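Local coordinates for titin (PDB 1WAA), which forms one of the many immunoglobulin domains strung along a giant muscle filament, probably acting as a folded link that resists stretching in the sarcomere, at residues Y13-E16 against T22-F25; I27-P32 against V75-A80; E52-G57 against I61-N66. All coordinates share one frame; numbering follows the deposited sequence.

Contact 1 (Y13-E16 against T22-F25); sequences YGVE and TAHF. With ZN (zinc ion), chain G.
Val15 and Ala23 bring their backbones no nearer than 6.7 Å, CA to CA, so the segments are not paired neighbours in one sheet and meet by packing, with side chains on at least one side. Val15 does most of the work. Its CG2 methyl comes down over one face of the Phe25 ring, 3.6 Å above the plane and displaced toward the rim, in a CH-pi contact. The same methyl lies 3.3 Å from the carbonyl O of His24, wedged between ring and backbone. Its other branch, CG1, is set anti to the backbone N (chi1 176°), which turns it to the CB of Ala23 at 3.8 Å. In the immunoglobulin sandwich this is the seam where an edge strand of one sheet leans on the other sheet: Val15 makes its backbone hydrogen bonds with Asn87 and Lys89 of strand 82-91, whereas Ala23 and Phe25 bond to Leu64 and Leu62 of strand 59-64. Phe25 also takes the carbonyl O of Tyr13 obliquely against its ring, at 3.7 Å from CD1. The end of His24 leads away from this packing, toward a neighbouring subunit, and its ND1 binds a zinc ion at 1.9 Å. Water 1 binds the same metal and accepts a weak bond from His24 N, while a polar side chain of that subunit supplies a further ligand.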
ATOM      1  N   TYR E  13       5.044  -9.079 -22.502  1.00 32.98           N
ATOM      2  CA  TYR E  13       5.703  -9.720 -23.645  1.00 35.47           C
ATOM      3  C   TYR E  13       6.016 -11.179 -23.347  1.00 34.94           C
ATOM      4  O   TYR E  13       6.011 -11.610 -22.180  1.00 34.23           O
ATOM      5  CB  TYR E  13       6.938  -8.949 -24.176  1.00 39.88           C
ATOM      6  CG  TYR E  13       7.969  -8.557 -23.141  1.00 44.93           C
ATOM      7  CD1 TYR E  13       8.287  -9.418 -22.065  1.00 47.71           C
ATOM      8  CD2 TYR E  13       8.642  -7.323 -23.240  1.00 48.28           C
ATOM      9  CE1 TYR E  13       9.231  -9.055 -21.100  1.00 51.87           C
ATOM     10  CE2 TYR E  13       9.602  -6.943 -22.285  1.00 52.43           C
ATOM     11  CZ  TYR E  13       9.885  -7.814 -21.215  1.00 52.39           C
ATOM     12  OH  TYR E  13      10.823  -7.451 -20.270  1.00 52.27           O
ATOM     13  N   GLY E  14       6.234 -11.935 -24.422  1.00 33.44           N
ATOM     14  CA  GLY E  14       6.451 -13.368 -24.343  1.00 32.48           C
ATOM     15  C   GLY E  14       7.700 -13.693 -23.566  1.00 32.02           C
ATOM     16  O   GLY E  14       8.660 -12.916 -23.591  1.00 32.30           O
ATOM     17  N   VAL E  15       7.661 -14.832 -22.867  1.00 30.34           N
ATOM     18  CA  VAL E  15       8.774 -15.371 -22.086  1.00 29.28           C
ATOM     19  C   VAL E  15       9.008 -16.802 -22.536  1.00 29.07           C
ATOM     20  O   VAL E  15       8.054 -17.556 -22.778  1.00 26.68           O
ATOM     21  CB  VAL E  15       8.459 -15.375 -20.558  1.00 30.04           C
ATOM     22  CG1 VAL E  15       9.580 -16.038 -19.741  1.00 27.72           C
ATOM     23  CG2 VAL E  15       8.189 -13.950 -20.057  1.00 30.09           C
ATOM     24  N   GLU E  16      10.320 -17.134 -22.695  1.00 28.76           N
ATOM     25  CA  GLU E  16      10.577 -18.562 -22.901  1.00 30.33           C
ATOM     26  C   GLU E  16      11.542 -19.084 -21.827  1.00 29.96           C
ATOM     27  O   GLU E  16      12.533 -18.424 -21.479  1.00 31.75           O
ATOM     28  CB  GLU E  16      11.195 -18.808 -24.291  1.00 31.33           C
ATOM     29  CG  GLU E  16      11.517 -17.531 -25.091  1.00 35.63           C
ATOM     30  CD  GLU E  16      12.790 -17.711 -25.946  1.00 36.39           C
ATOM     31  OE2 GLU E  16      12.954 -18.730 -26.672  1.00 41.45           O
ATOM     32  N   THR E  22      11.779 -20.913 -13.729  1.00 26.54           N
ATOM     33  CA  THR E  22      10.692 -19.996 -13.476  1.00 26.23           C
ATOM     34  C   THR E  22      10.613 -18.904 -14.514  1.00 26.84           C
ATOM     35  O   THR E  22      11.629 -18.471 -15.060  1.00 27.86           O
ATOM     36  CB  THR E  22      10.675 -19.452 -12.012  1.00 27.96           C
ATOM     37  OG1 THR E  22      10.874 -18.034 -11.985  1.00 32.91           O
ATOM     38  CG2 THR E  22      11.713 -20.132 -11.160  1.00 20.89           C
ATOM     39  N   ALA E  23       9.390 -18.489 -14.793  1.00 25.27           N
ATOM     40  CA  ALA E  23       9.110 -17.464 -15.765  1.00 25.53           C
ATOM     41  C   ALA E  23       8.469 -16.311 -15.004  1.00 25.72           C
ATOM     42  O   ALA E  23       7.693 -16.542 -14.083  1.00 25.89           O
ATOM     43  CB  ALA E  23       8.153 -18.016 -16.847  1.00 25.78           C
ATOM     44  N   HIS E  24       8.825 -15.085 -15.366  1.00 26.98           N
ATOM     45  CA  HIS E  24       8.288 -13.889 -14.729  1.00 28.15           C
ATOM     46  C   HIS E  24       7.663 -13.084 -15.832  1.00 29.49           C
ATOM     47  O   HIS E  24       8.269 -12.919 -16.885  1.00 30.17           O
ATOM     48  CB  HIS E  24       9.414 -13.053 -14.115  1.00 29.06           C
ATOM     49  CG  HIS E  24      10.294 -13.826 -13.174  1.00 32.72           C
ATOM     50  ND1 HIS E  24      11.526 -14.321 -13.540  1.00 35.43           N
ATOM     51  CD2 HIS E  24      10.124 -14.171 -11.873  1.00 36.04           C
ATOM     52  CE1 HIS E  24      12.069 -14.960 -12.512  1.00 37.74           C
ATOM     53  NE2 HIS E  24      11.237 -14.885 -11.487  1.00 35.44           N
ATOM     54  N   PHE E  25       6.432 -12.626 -15.610  1.00 29.18           N
ATOM     55  CA  PHE E  25       5.755 -11.728 -16.542  1.00 27.61           C
ATOM     56  C   PHE E  25       5.544 -10.384 -15.837  1.00 29.11           C
ATOM     57  O   PHE E  25       5.426 -10.311 -14.585  1.00 27.07           O
ATOM     58  CB  PHE E  25       4.414 -12.302 -16.950  1.00 26.98           C
ATOM     59  CG  PHE E  25       4.526 -13.461 -17.888  1.00 29.65           C
ATOM     60  CD1 PHE E  25       4.507 -13.258 -19.257  1.00 31.93           C
ATOM     61  CD2 PHE E  25       4.686 -14.762 -17.403  1.00 29.62           C
ATOM     62  CE1 PHE E  25       4.609 -14.343 -20.150  1.00 30.10           C
ATOM     63  CE2 PHE E  25       4.807 -15.837 -18.289  1.00 28.50           C
ATOM     64  CZ  PHE E  25       4.764 -15.614 -19.658  1.00 26.81           C
TER
HETATM   65 ZN    ZN G1090      12.663 -13.774 -14.905  1.00 37.32          ZN
HETATM   66  O   HOH W   1      11.764 -14.760 -16.936  1.00 14.66           O

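Contact 2 (I27-P32 against V75-A80); sequences IELSEP and VSFQAA
Ile27 and Phe77 meet because each puts its leading branch trans to the main-chain nitrogen: CG1 of Ile27 has chi1 -177° and CG of Phe77 has chi1 175°. In Ile27 this setting sends CG2 into the crowded position between backbone N and carbonyl carbon, and that methyl then sits almost squarely over the centre of the Phe77 ring, 4.0 Å from the centroid, in a CH-pi contact. The rest of the isoleucine runs out past the ring, so CG2 covers the face while CD1 of Ile27 touches the ring at its CD1 atom, 3.9 Å away. Leu29, two residues along the strand, arrives from the direction opposite to that of Phe77. Both of its methyls reach CE1 of Phe77 at 4.0 Å, CD1 lying obliquely to the ring, and CD2 goes on to the CB of Ala79 at 3.8 Å. The strands beneath these groups run the same way, their axes inclined by 15° and no closer than 9.8 Å, a gap bridged here by apolar carbon atoms. Two further rings adjoin Phe77: Trp38 packs against it edge-to-face, and His60 meets it as well. Behind this layer Glu28 faces the other way, where its OE2 forms salt bridges with Lys10 and Lys59. Apolar side chains packed between two facing sheets, gathered near a tryptophan of strand 37-40, make up the hydrophobic core of the immunoglobulin beta sandwich.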
ATOM      1  N   ILE E  27       3.671  -6.379 -16.385  1.00 26.36           N
ATOM      2  CA  ILE E  27       2.883  -5.382 -17.135  1.00 24.82           C
ATOM      3  C   ILE E  27       2.765  -4.102 -16.338  1.00 25.22           C
ATOM      4  O   ILE E  27       2.668  -4.141 -15.107  1.00 25.83           O
ATOM      5  CB  ILE E  27       1.492  -5.925 -17.524  1.00 24.35           C
ATOM      6  CG1 ILE E  27       0.707  -4.916 -18.369  1.00 24.22           C
ATOM      7  CG2 ILE E  27       0.699  -6.294 -16.313  1.00 28.81           C
ATOM      8  CD1 ILE E  27      -0.561  -5.487 -18.921  1.00 26.34           C
ATOM      9  N   GLU E  28       2.777  -2.963 -17.028  1.00 25.25           N
ATOM     10  CA  GLU E  28       2.655  -1.673 -16.356  1.00 25.67           C
ATOM     11  C   GLU E  28       1.391  -0.949 -16.803  1.00 25.50           C
ATOM     12  O   GLU E  28       1.134  -0.803 -18.004  1.00 26.94           O
ATOM     13  CB  GLU E  28       3.880  -0.810 -16.649  1.00 27.45           C
ATOM     14  CG  GLU E  28       4.048   0.353 -15.686  1.00 32.76           C
ATOM     15  CD  GLU E  28       5.308   1.139 -15.992  1.00 44.35           C
ATOM     16  OE1 GLU E  28       5.194   2.287 -16.492  1.00 47.13           O
ATOM     17  OE2 GLU E  28       6.414   0.591 -15.764  1.00 46.55           O
ATOM     18  N   LEU E  29       0.614  -0.472 -15.847  1.00 26.42           N
ATOM     19  CA  LEU E  29      -0.628   0.229 -16.161  1.00 24.00           C
ATOM     20  C   LEU E  29      -0.406   1.719 -16.094  1.00 23.67           C
ATOM     21  O   LEU E  29       0.632   2.179 -15.630  1.00 24.31           O
ATOM     22  CB  LEU E  29      -1.709  -0.167 -15.145  1.00 25.51           C
ATOM     23  CG  LEU E  29      -2.627  -1.349 -15.466  1.00 32.41           C
ATOM     24  CD1 LEU E  29      -2.101  -2.292 -16.560  1.00 29.04           C
ATOM     25  CD2 LEU E  29      -2.985  -2.081 -14.228  1.00 29.98           C
ATOM     26  N   SER E  30      -1.404   2.471 -16.548  1.00 22.75           N
ATOM     27  CA  SER E  30      -1.359   3.931 -16.555  1.00 24.03           C
ATOM     28  C   SER E  30      -1.581   4.533 -15.164  1.00 24.85           C
ATOM     29  O   SER E  30      -1.317   5.717 -14.960  1.00 24.73           O
ATOM     30  CB  SER E  30      -2.399   4.484 -17.544  1.00 23.71           C
ATOM     31  OG  SER E  30      -3.681   3.990 -17.203  1.00 21.39           O
ATOM     32  N   GLU E  31      -2.045   3.703 -14.228  1.00 25.34           N
ATOM     33  CA  GLU E  31      -2.465   4.121 -12.878  1.00 25.72           C
ATOM     34  C   GLU E  31      -2.109   3.077 -11.851  1.00 24.62           C
ATOM     35  O   GLU E  31      -2.162   1.863 -12.146  1.00 25.04           O
ATOM     36  CB  GLU E  31      -3.986   4.331 -12.824  1.00 26.97           C
ATOM     37  CG  GLU E  31      -4.486   5.510 -13.670  1.00 33.46           C
ATOM     38  CD  GLU E  31      -4.235   6.886 -13.001  1.00 42.45           C
ATOM     39  OE1 GLU E  31      -4.144   7.906 -13.727  1.00 44.60           O
ATOM     40  OE2 GLU E  31      -4.138   6.945 -11.744  1.00 47.57           O
ATOM     41  N   PRO E  32      -1.729   3.533 -10.648  1.00 23.68           N
ATOM     42  CA  PRO E  32      -1.402   2.621  -9.546  1.00 23.81           C
ATOM     43  C   PRO E  32      -2.655   2.063  -8.868  1.00 24.05           C
ATOM     44  O   PRO E  32      -3.757   2.613  -9.045  1.00 25.34           O
ATOM     45  CB  PRO E  32      -0.648   3.528  -8.554  1.00 24.47           C
ATOM     46  CG  PRO E  32      -1.186   4.950  -8.830  1.00 22.24           C
ATOM     47  CD  PRO E  32      -1.560   4.957 -10.286  1.00 20.51           C
ATOM     48  N   VAL E  75      -0.610 -16.225 -21.563  1.00 26.45           N
ATOM     49  CA  VAL E  75      -0.784 -15.612 -20.274  1.00 26.76           C
ATOM     50  C   VAL E  75      -1.493 -14.295 -20.565  1.00 27.79           C
ATOM     51  O   VAL E  75      -1.084 -13.543 -21.456  1.00 28.19           O
ATOM     52  CB  VAL E  75       0.596 -15.397 -19.610  1.00 25.83           C
ATOM     53  CG1 VAL E  75       0.521 -14.406 -18.427  1.00 24.80           C
ATOM     54  CG2 VAL E  75       1.204 -16.748 -19.188  1.00 25.83           C
ATOM     55  N   SER E  76      -2.574 -14.019 -19.843  1.00 27.68           N
ATOM     56  CA  SER E  76      -3.288 -12.763 -20.041  1.00 28.33           C
ATOM     57  C   SER E  76      -3.537 -12.043 -18.715  1.00 27.84           C
ATOM     58  O   SER E  76      -3.528 -12.654 -17.634  1.00 25.86           O
ATOM     59  CB  SER E  76      -4.593 -12.974 -20.824  1.00 27.95           C
ATOM     60  OG  SER E  76      -5.510 -13.762 -20.085  1.00 29.82           O
ATOM     61  N   PHE E  77      -3.719 -10.727 -18.805  1.00 29.11           N
ATOM     62  CA  PHE E  77      -3.947  -9.910 -17.622  1.00 26.73           C
ATOM     63  C   PHE E  77      -5.091  -8.965 -17.946  1.00 27.54           C
ATOM     64  O   PHE E  77      -5.190  -8.486 -19.067  1.00 27.07           O
ATOM     65  CB  PHE E  77      -2.693  -9.107 -17.315  1.00 27.74           C
ATOM     66  CG  PHE E  77      -2.852  -8.129 -16.170  1.00 27.31           C
ATOM     67  CD1 PHE E  77      -3.220  -6.795 -16.412  1.00 24.79           C
ATOM     68  CD2 PHE E  77      -2.633  -8.544 -14.843  1.00 27.91           C
ATOM     69  CE1 PHE E  77      -3.338  -5.880 -15.367  1.00 25.77           C
ATOM     70  CE2 PHE E  77      -2.775  -7.650 -13.777  1.00 27.09           C
ATOM     71  CZ  PHE E  77      -3.113  -6.304 -14.030  1.00 28.54           C
ATOM     72  N   GLN E  78      -5.867  -8.638 -16.938  1.00 29.17           N
ATOM     73  CA  GLN E  78      -6.921  -7.642 -17.142  1.00 29.71           C
ATOM     74  C   GLN E  78      -7.147  -6.854 -15.867  1.00 30.24           C
ATOM     75  O   GLN E  78      -7.154  -7.416 -14.766  1.00 30.27           O
ATOM     76  CB  GLN E  78      -8.179  -8.340 -17.551  1.00 30.41           C
ATOM     77  N   ALA E  79      -7.207  -5.586 -16.016  1.00 30.42           N
ATOM     78  CA  ALA E  79      -7.493  -4.677 -14.911  1.00 32.29           C
ATOM     79  C   ALA E  79      -8.437  -3.612 -15.420  1.00 35.47           C
ATOM     80  O   ALA E  79      -8.069  -2.803 -16.274  1.00 36.95           O
ATOM     81  CB  ALA E  79      -6.213  -4.022 -14.413  1.00 31.43           C
ATOM     82  N   ALA E  80      -9.638  -3.639 -14.885  1.00 36.74           N
ATOM     83  CA  ALA E  80     -10.670  -2.680 -15.242  1.00 37.07           C
ATOM     84  C   ALA E  80     -10.970  -2.787 -16.747  1.00 38.14           C
ATOM     85  O   ALA E  80     -11.715  -3.670 -17.174  1.00 39.73           O
ATOM     86  CB  ALA E  80     -10.211  -1.259 -14.890  1.00 35.11           C
TER

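Contact 3 (E52-G57 against I61-N66); sequences EIIEEG and ILILHN. Unlike the reference sequence in segment 52-57: Glu56 (reference Asp). With ZN (zinc ion), chain Y.
Glu52 OE1 and His65 NE2 hold one zinc ion between them, the metal lying 1.9 Å from Glu52 OE1 and 2.1 Å from His65 NE2. Glu52 OE2 stands farther off, 2.7 Å from the zinc, and takes a hydrogen bond from water 2 and a salt bridge from a basic side chain of a neighbouring subunit. The carboxylate plane of Glu52 and the imidazole plane of His65 stand 79° apart, with OE1 at the ring edge, near its plane. Over one face of that ring lies Ile63 CG2, 3.7 Å above the plane and toward the rim. Water 2 and an acidic side chain of the neighbouring subunit also bind the metal, which thus bridges two chains. From the metal site onward the backbones pair in antiparallel fashion: Glu52 N to Ile63 O and Ile61 N to Ile54 O are both 2.8 Å, and between these hydrogen-bonded pairs Ile53 and Leu62 form a non-hydrogen-bonded one. That middle pair packs CG1 of Ile53 against CD1 of Leu62 at 4.1 Å, on the side of Trp38 and the core. On the other face Ile54 and Ile61 meet through their CB atoms at 3.8 Å. Strands 51-56 and 59-64 form a beta hairpin at one margin of the four-stranded sheet of the immunoglobulin fold.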
ATOM      1  N   GLU E  52       2.900 -16.937  -8.070  1.00 25.83           N
ATOM      2  CA  GLU E  52       2.878 -15.747  -7.207  1.00 25.37           C
ATOM      3  C   GLU E  52       2.378 -14.553  -8.002  1.00 25.20           C
ATOM      4  O   GLU E  52       2.857 -14.283  -9.101  1.00 24.98           O
ATOM      5  CB  GLU E  52       4.267 -15.486  -6.618  1.00 25.61           C
ATOM      6  CG  GLU E  52       4.646 -16.507  -5.530  0.50 25.73           C
ATOM      7  CD  GLU E  52       6.151 -16.653  -5.283  1.00 27.21           C
ATOM      8  OE1 GLU E  52       6.962 -16.379  -6.184  1.00 33.40           O
ATOM      9  OE2 GLU E  52       6.533 -17.108  -4.189  1.00 33.95           O
ATOM     10  N   ILE E  53       1.392 -13.866  -7.448  1.00 24.95           N
ATOM     11  CA  ILE E  53       0.741 -12.718  -8.077  1.00 26.10           C
ATOM     12  C   ILE E  53       1.118 -11.471  -7.260  1.00 26.40           C
ATOM     13  O   ILE E  53       0.827 -11.389  -6.070  1.00 26.18           O
ATOM     14  CB  ILE E  53      -0.799 -12.915  -8.104  1.00 26.85           C
ATOM     15  CG1 ILE E  53      -1.166 -14.163  -8.921  1.00 28.99           C
ATOM     16  CG2 ILE E  53      -1.516 -11.708  -8.679  1.00 28.99           C
ATOM     17  CD1 ILE E  53      -2.678 -14.471  -8.962  1.00 27.76           C
ATOM     18  N   ILE E  54       1.799 -10.540  -7.917  1.00 26.32           N
ATOM     19  CA  ILE E  54       2.461  -9.402  -7.279  1.00 26.24           C
ATOM     20  C   ILE E  54       1.906  -8.102  -7.852  1.00 26.27           C
ATOM     21  O   ILE E  54       1.687  -7.995  -9.081  1.00 25.61           O
ATOM     22  CB  ILE E  54       4.012  -9.457  -7.581  1.00 26.93           C
ATOM     23  CG1 ILE E  54       4.638 -10.800  -7.128  1.00 28.66           C
ATOM     24  CG2 ILE E  54       4.762  -8.175  -7.086  1.00 28.04           C
ATOM     25  CD1 ILE E  54       4.782 -10.988  -5.665  1.00 30.38           C
ATOM     26  N   GLU E  55       1.647  -7.136  -6.970  1.00 25.17           N
ATOM     27  CA  GLU E  55       1.306  -5.767  -7.399  1.00 26.54           C
ATOM     28  C   GLU E  55       2.110  -4.737  -6.610  1.00 26.26           C
ATOM     29  O   GLU E  55       2.278  -4.846  -5.388  1.00 26.42           O
ATOM     30  CB  GLU E  55      -0.186  -5.499  -7.249  1.00 26.95           C
ATOM     31  N   GLU E  56       2.626  -3.745  -7.321  1.00 25.33           N
ATOM     32  CA  GLU E  56       3.193  -2.599  -6.677  1.00 24.52           C
ATOM     33  C   GLU E  56       3.086  -1.368  -7.538  1.00 24.64           C
ATOM     34  O   GLU E  56       3.749  -1.277  -8.579  1.00 23.25           O
ATOM     35  CB  GLU E  56       4.631  -2.809  -6.257  1.00 24.93           C
ATOM     36  CG  GLU E  56       4.946  -1.670  -5.282  1.00 29.69           C
ATOM     37  CD  GLU E  56       6.297  -1.142  -5.429  1.00 35.46           C
ATOM     38  OE1 GLU E  56       7.130  -1.970  -5.809  1.00 27.74           O
ATOM     39  OE2 GLU E  56       6.529   0.076  -5.128  1.00 36.84           O
ATOM     40  N   GLY E  57       2.251  -0.425  -7.094  1.00 22.96           N
ATOM     41  CA  GLY E  57       1.984   0.807  -7.861  1.00 25.47           C
ATOM     42  C   GLY E  57       1.393   0.447  -9.216  1.00 25.00           C
ATOM     43  O   GLY E  57       0.432  -0.318  -9.280  1.00 27.67           O
ATOM     44  N   ILE E  61       3.012  -8.130 -11.561  1.00 25.63           N
ATOM     45  CA  ILE E  61       3.951  -9.191 -11.887  1.00 25.22           C
ATOM     46  C   ILE E  61       3.350 -10.551 -11.634  1.00 25.57           C
ATOM     47  O   ILE E  61       2.598 -10.724 -10.679  1.00 25.53           O
ATOM     48  CB  ILE E  61       5.251  -8.974 -11.092  1.00 25.61           C
ATOM     49  CG1 ILE E  61       5.990  -7.741 -11.635  1.00 23.05           C
ATOM     50  CG2 ILE E  61       6.162 -10.246 -11.076  1.00 23.64           C
ATOM     51  CD1 ILE E  61       6.807  -7.016 -10.608  1.00 24.95           C
ATOM     52  N   LEU E  62       3.683 -11.517 -12.489  1.00 25.28           N
ATOM     53  CA  LEU E  62       3.292 -12.896 -12.265  1.00 24.30           C
ATOM     54  C   LEU E  62       4.557 -13.734 -12.296  1.00 25.44           C
ATOM     55  O   LEU E  62       5.325 -13.639 -13.266  1.00 25.00           O
ATOM     56  CB  LEU E  62       2.382 -13.380 -13.388  1.00 26.56           C
ATOM     57  CG  LEU E  62       2.030 -14.871 -13.338  1.00 24.70           C
ATOM     58  CD1 LEU E  62       1.163 -15.179 -12.130  1.00 22.09           C
ATOM     59  CD2 LEU E  62       1.328 -15.274 -14.586  1.00 23.63           C
ATOM     60  N   ILE E  63       4.785 -14.503 -11.233  1.00 22.43           N
ATOM     61  CA  ILE E  63       5.903 -15.457 -11.172  1.00 23.17           C
ATOM     62  C   ILE E  63       5.389 -16.905 -11.165  1.00 24.36           C
ATOM     63  O   ILE E  63       4.549 -17.259 -10.340  1.00 24.67           O
ATOM     64  CB  ILE E  63       6.829 -15.250  -9.944  1.00 20.90           C
ATOM     65  CG1 ILE E  63       7.150 -13.768  -9.734  1.00 18.69           C
ATOM     66  CG2 ILE E  63       8.136 -16.053 -10.151  1.00 23.51           C
ATOM     67  CD1 ILE E  63       7.906 -13.470  -8.440  1.00 22.06           C
ATOM     68  N   LEU E  64       5.891 -17.709 -12.093  1.00 24.05           N
ATOM     69  CA  LEU E  64       5.519 -19.119 -12.186  1.00 23.85           C
ATOM     70  C   LEU E  64       6.796 -19.947 -12.074  1.00 24.31           C
ATOM     71  O   LEU E  64       7.684 -19.876 -12.926  1.00 24.74           O
ATOM     72  CB  LEU E  64       4.795 -19.402 -13.508  1.00 24.08           C
ATOM     73  CG  LEU E  64       3.600 -18.519 -13.927  1.00 26.74           C
ATOM     74  CD1 LEU E  64       3.230 -18.751 -15.399  1.00 24.69           C
ATOM     75  CD2 LEU E  64       2.375 -18.742 -13.026  1.00 25.57           C
ATOM     76  N   HIS E  65       6.891 -20.689 -10.982  1.00 23.98           N
ATOM     77  CA  HIS E  65       8.044 -21.492 -10.659  1.00 23.10           C
ATOM     78  C   HIS E  65       7.846 -22.873 -11.203  1.00 25.67           C
ATOM     79  O   HIS E  65       6.703 -23.321 -11.389  1.00 26.34           O
ATOM     80  CB  HIS E  65       8.163 -21.600  -9.152  1.00 23.25           C
ATOM     81  CG  HIS E  65       8.632 -20.346  -8.494  1.00 25.05           C
ATOM     82  ND1 HIS E  65       9.937 -19.912  -8.574  1.00 28.93           N
ATOM     83  CD2 HIS E  65       7.982 -19.443  -7.727  1.00 24.91           C
ATOM     84  CE1 HIS E  65      10.068 -18.792  -7.892  1.00 26.65           C
ATOM     85  NE2 HIS E  65       8.898 -18.492  -7.360  1.00 28.73           N
ATOM     86  N   ASN E  66       8.968 -23.562 -11.423  1.00 25.16           N
ATOM     87  CA  ASN E  66       8.951 -24.952 -11.824  1.00 27.33           C
ATOM     88  C   ASN E  66       7.982 -25.183 -12.998  1.00 27.42           C
ATOM     89  O   ASN E  66       7.089 -26.039 -12.942  1.00 26.65           O
ATOM     90  CB  ASN E  66       8.650 -25.819 -10.597  1.00 27.32           C
ATOM     91  CG  ASN E  66       9.236 -27.204 -10.704  1.00 33.32           C
ATOM     92  OD1 ASN E  66       8.754 -28.023 -11.475  1.00 35.00           O
ATOM     93  ND2 ASN E  66      10.287 -27.480  -9.919  1.00 38.73           N
TER
HETATM   94 ZN    ZN Y1089       8.735 -17.067  -5.810  1.00 26.62          ZN
HETATM   95  O   HOH W   2       9.371 -18.009  -3.911  1.00 26.33           O

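One small sandwich can be read from the three contacts together. Contacts 1 and 2 lie in series on strand 23-29, their centres 16 Å apart on opposite sides of the chain's centre, and they merge where Phe25 CZ touches Val75 CG2 at 3.8 Å. Contact 3 adds the next strands of the same sheet: Phe25 N lies 2.8 Å from Leu62 O, a probable hydrogen bond that joins it to contact 1, the centres being 11 Å apart. Contact 3 is nested in the loop closed by contact 2, their centres about 13 Å apart. Both crossings between sheets thus spring from the strand beside the hairpin, whereas the zincs of contacts 1 and 3 sit at subunit boundaries.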